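Redox-sensing transcriptional repressor rex (Thermoanaerobacter ethanolicus, PDB 3WG9) probably represses transcription as a DNA-binding homodimer that responds to changes in the cellular NADH/NAD(+) redox state. Local coordinates at residues R32-S35 and R36-S39. Sequence-based numbering, arbitrary orientation.
Sequences RISS and RELS
Ser-34 and Glu-37 exchange hydrogen bonds where strand 32-33 gives way to helix 35-42. The Ser-34 backbone N donates to Glu-37 OE2 over 2.9 Å, nearly straight at 168°, and the carboxylate receives it on its anti lone pair, the one turned away from OE1. In return Glu-37 N reaches Ser-34 OG at 3.1 Å, a bond to be read with caution because OG is modelled too close to a neighbouring atom. Glu-37 CG lies anti to its own carbonyl carbon (chi1 -57°), and from there the chain runs extended back along the strand end to bring OE2 to Ser-34. This reciprocal pair is a capping box with Ser-34 as N-cap: side chains take the place of the backbone partners that a first helical turn lacks. Within the predicted helix-turn-helix region it caps the start of helix 35-42, and the helical bonds follow at once, Leu-38 N to Ser-34 O (3.0 Å) and Ser-39 N to Ser-35 O (2.9 Å). The tightly packed part is where Ile-33 and Leu-38 meet helices 9-27 and 46-54. A chi1 of -180° swings the CG1-CD1 arm of Ile-33 toward the helix, with CG1 3.8 Å from Glu-37 CB, the two side chains running antiparallel alongside each other, and CD1 4.1 Å from Leu-38 CB. Tyr-21 of helix 9-27 touches both Ile-33 and Leu-38, and Ile-49 of helix 46-54 packs on Leu-38, so strand end and helix share one buried apolar patch. The solvent side is looser. A water donates to Glu-37 OE2 at a longer 3.2 Å, giving the carboxylate oxygen a second donor. The exposed chain of Arg-36 runs on from the first turn, and its NH2 forms a salt bridge with Glu-40.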
ATOM      1  N   ARG B  32       0.087  23.283  16.760  1.00 57.72           N
ATOM      2  CA  ARG B  32       0.194  22.321  17.839  1.00 57.52           C
ATOM      3  C   ARG B  32      -0.877  21.260  17.663  1.00 55.55           C
ATOM      4  O   ARG B  32      -1.923  21.531  17.084  1.00 55.46           O
ATOM      5  CB  ARG B  32      -0.008  23.000  19.192  1.00 59.06           C
ATOM      6  CG  ARG B  32       1.229  23.681  19.766  1.00 63.78           C
ATOM      7  CD  ARG B  32       1.089  23.892  21.289  1.00 68.39           C
ATOM      8  NE  ARG B  32       1.519  22.735  22.092  1.00 67.46           N
ATOM      9  CZ  ARG B  32       2.793  22.364  22.232  1.00 67.78           C
ATOM     10  NH1 ARG B  32       3.770  23.031  21.618  1.00 69.22           N
ATOM     11  NH2 ARG B  32       3.096  21.324  22.992  1.00 68.00           N
ATOM     12  N   ILE B  33      -0.639  20.063  18.189  1.00 53.99           N
ATOM     13  CA  ILE B  33      -1.695  19.066  18.203  1.00 52.02           C
ATOM     14  C   ILE B  33      -1.656  18.344  19.529  1.00 52.43           C
ATOM     15  O   ILE B  33      -0.592  17.966  19.999  1.00 51.41           O
ATOM     16  CB  ILE B  33      -1.585  18.044  17.008  1.00 50.29           C
ATOM     17  CG1 ILE B  33      -2.729  17.027  17.087  1.00 51.57           C
ATOM     18  CG2 ILE B  33      -0.241  17.375  17.008  1.00 46.33           C
ATOM     19  CD1 ILE B  33      -2.990  16.294  15.784  1.00 55.74           C
ATOM     20  N   SER B  34      -2.822  18.185  20.138  1.00 53.86           N
ATOM     21  CA  SER B  34      -2.912  17.564  21.454  1.00 54.83           C
ATOM     22  C   SER B  34      -2.793  16.040  21.321  1.00 54.21           C
ATOM     23  O   SER B  34      -3.020  15.461  20.232  1.00 51.12           O
ATOM     24  CB  SER B  34      -4.241  17.957  22.107  1.00 56.96           C
ATOM     25  OG  SER B  34      -5.318  17.201  21.570  1.00 56.96           O
ATOM     26  N   SER B  35      -2.450  15.385  22.425  1.00 53.00           N
ATOM     27  CA  SER B  35      -2.315  13.920  22.455  1.00 51.96           C
ATOM     28  C   SER B  35      -3.631  13.226  22.113  1.00 50.20           C
ATOM     29  O   SER B  35      -3.656  12.205  21.400  1.00 47.78           O
ATOM     30  CB  SER B  35      -1.901  13.455  23.864  1.00 54.89           C
ATOM     31  OG  SER B  35      -0.610  12.882  23.810  1.00 57.17           O
ATOM     32  N   ARG B  36      -4.728  13.747  22.646  1.00 50.17           N
ATOM     33  CA  ARG B  36      -5.986  13.085  22.369  1.00 51.68           C
ATOM     34  C   ARG B  36      -6.389  13.278  20.883  1.00 50.16           C
ATOM     35  O   ARG B  36      -6.873  12.344  20.261  1.00 47.22           O
ATOM     36  CB  ARG B  36      -7.098  13.497  23.336  1.00 53.68           C
ATOM     37  CG  ARG B  36      -7.587  14.900  23.164  1.00 60.67           C
ATOM     38  CD  ARG B  36      -8.900  15.115  23.893  1.00 70.93           C
ATOM     39  NE  ARG B  36      -9.820  13.997  23.700  1.00 74.39           N
ATOM     40  CZ  ARG B  36     -11.126  14.047  23.934  1.00 79.77           C
ATOM     41  NH1 ARG B  36     -11.696  15.167  24.377  1.00 81.85           N
ATOM     42  NH2 ARG B  36     -11.873  12.968  23.728  1.00 81.07           N
ATOM     43  N   GLU B  37      -6.095  14.444  20.316  1.00 51.14           N
ATOM     44  CA  GLU B  37      -6.449  14.746  18.908  1.00 51.51           C
ATOM     45  C   GLU B  37      -5.661  13.812  17.977  1.00 47.84           C
ATOM     46  O   GLU B  37      -6.189  13.215  17.022  1.00 45.49           O
ATOM     47  CB  GLU B  37      -6.111  16.203  18.558  1.00 53.53           C
ATOM     48  CG  GLU B  37      -6.770  17.261  19.455  1.00 61.91           C
ATOM     49  CD  GLU B  37      -6.488  18.730  19.039  1.00 70.53           C
ATOM     50  OE1 GLU B  37      -7.448  19.394  18.594  1.00 76.10           O
ATOM     51  OE2 GLU B  37      -5.343  19.239  19.176  1.00 71.28           O
ATOM     52  N   LEU B  38      -4.378  13.705  18.273  1.00 46.04           N
ATOM     53  CA  LEU B  38      -3.519  12.809  17.539  1.00 42.67           C
ATOM     54  C   LEU B  38      -3.981  11.368  17.632  1.00 41.11           C
ATOM     55  O   LEU B  38      -4.128  10.696  16.621  1.00 36.44           O
ATOM     56  CB  LEU B  38      -2.058  12.965  17.932  1.00 42.67           C
ATOM     57  CG  LEU B  38      -1.066  12.195  17.074  1.00 41.73           C
ATOM     58  CD1 LEU B  38      -1.111  12.647  15.554  1.00 41.59           C
ATOM     59  CD2 LEU B  38       0.362  12.310  17.638  1.00 41.31           C
ATOM     60  N   SER B  39      -4.220  10.902  18.848  1.00 38.25           N
ATOM     61  CA  SER B  39      -4.704   9.542  19.072  1.00 40.52           C
ATOM     62  C   SER B  39      -6.007   9.287  18.312  1.00 40.41           C
ATOM     63  O   SER B  39      -6.163   8.268  17.640  1.00 38.60           O
ATOM     64  CB  SER B  39      -4.947   9.322  20.576  1.00 40.16           C
ATOM     65  OG  SER B  39      -5.674   8.136  20.803  1.00 39.90           O
TER
HETATM   66  O   HOH W   1      -4.384  21.092  16.805  1.00 50.87           O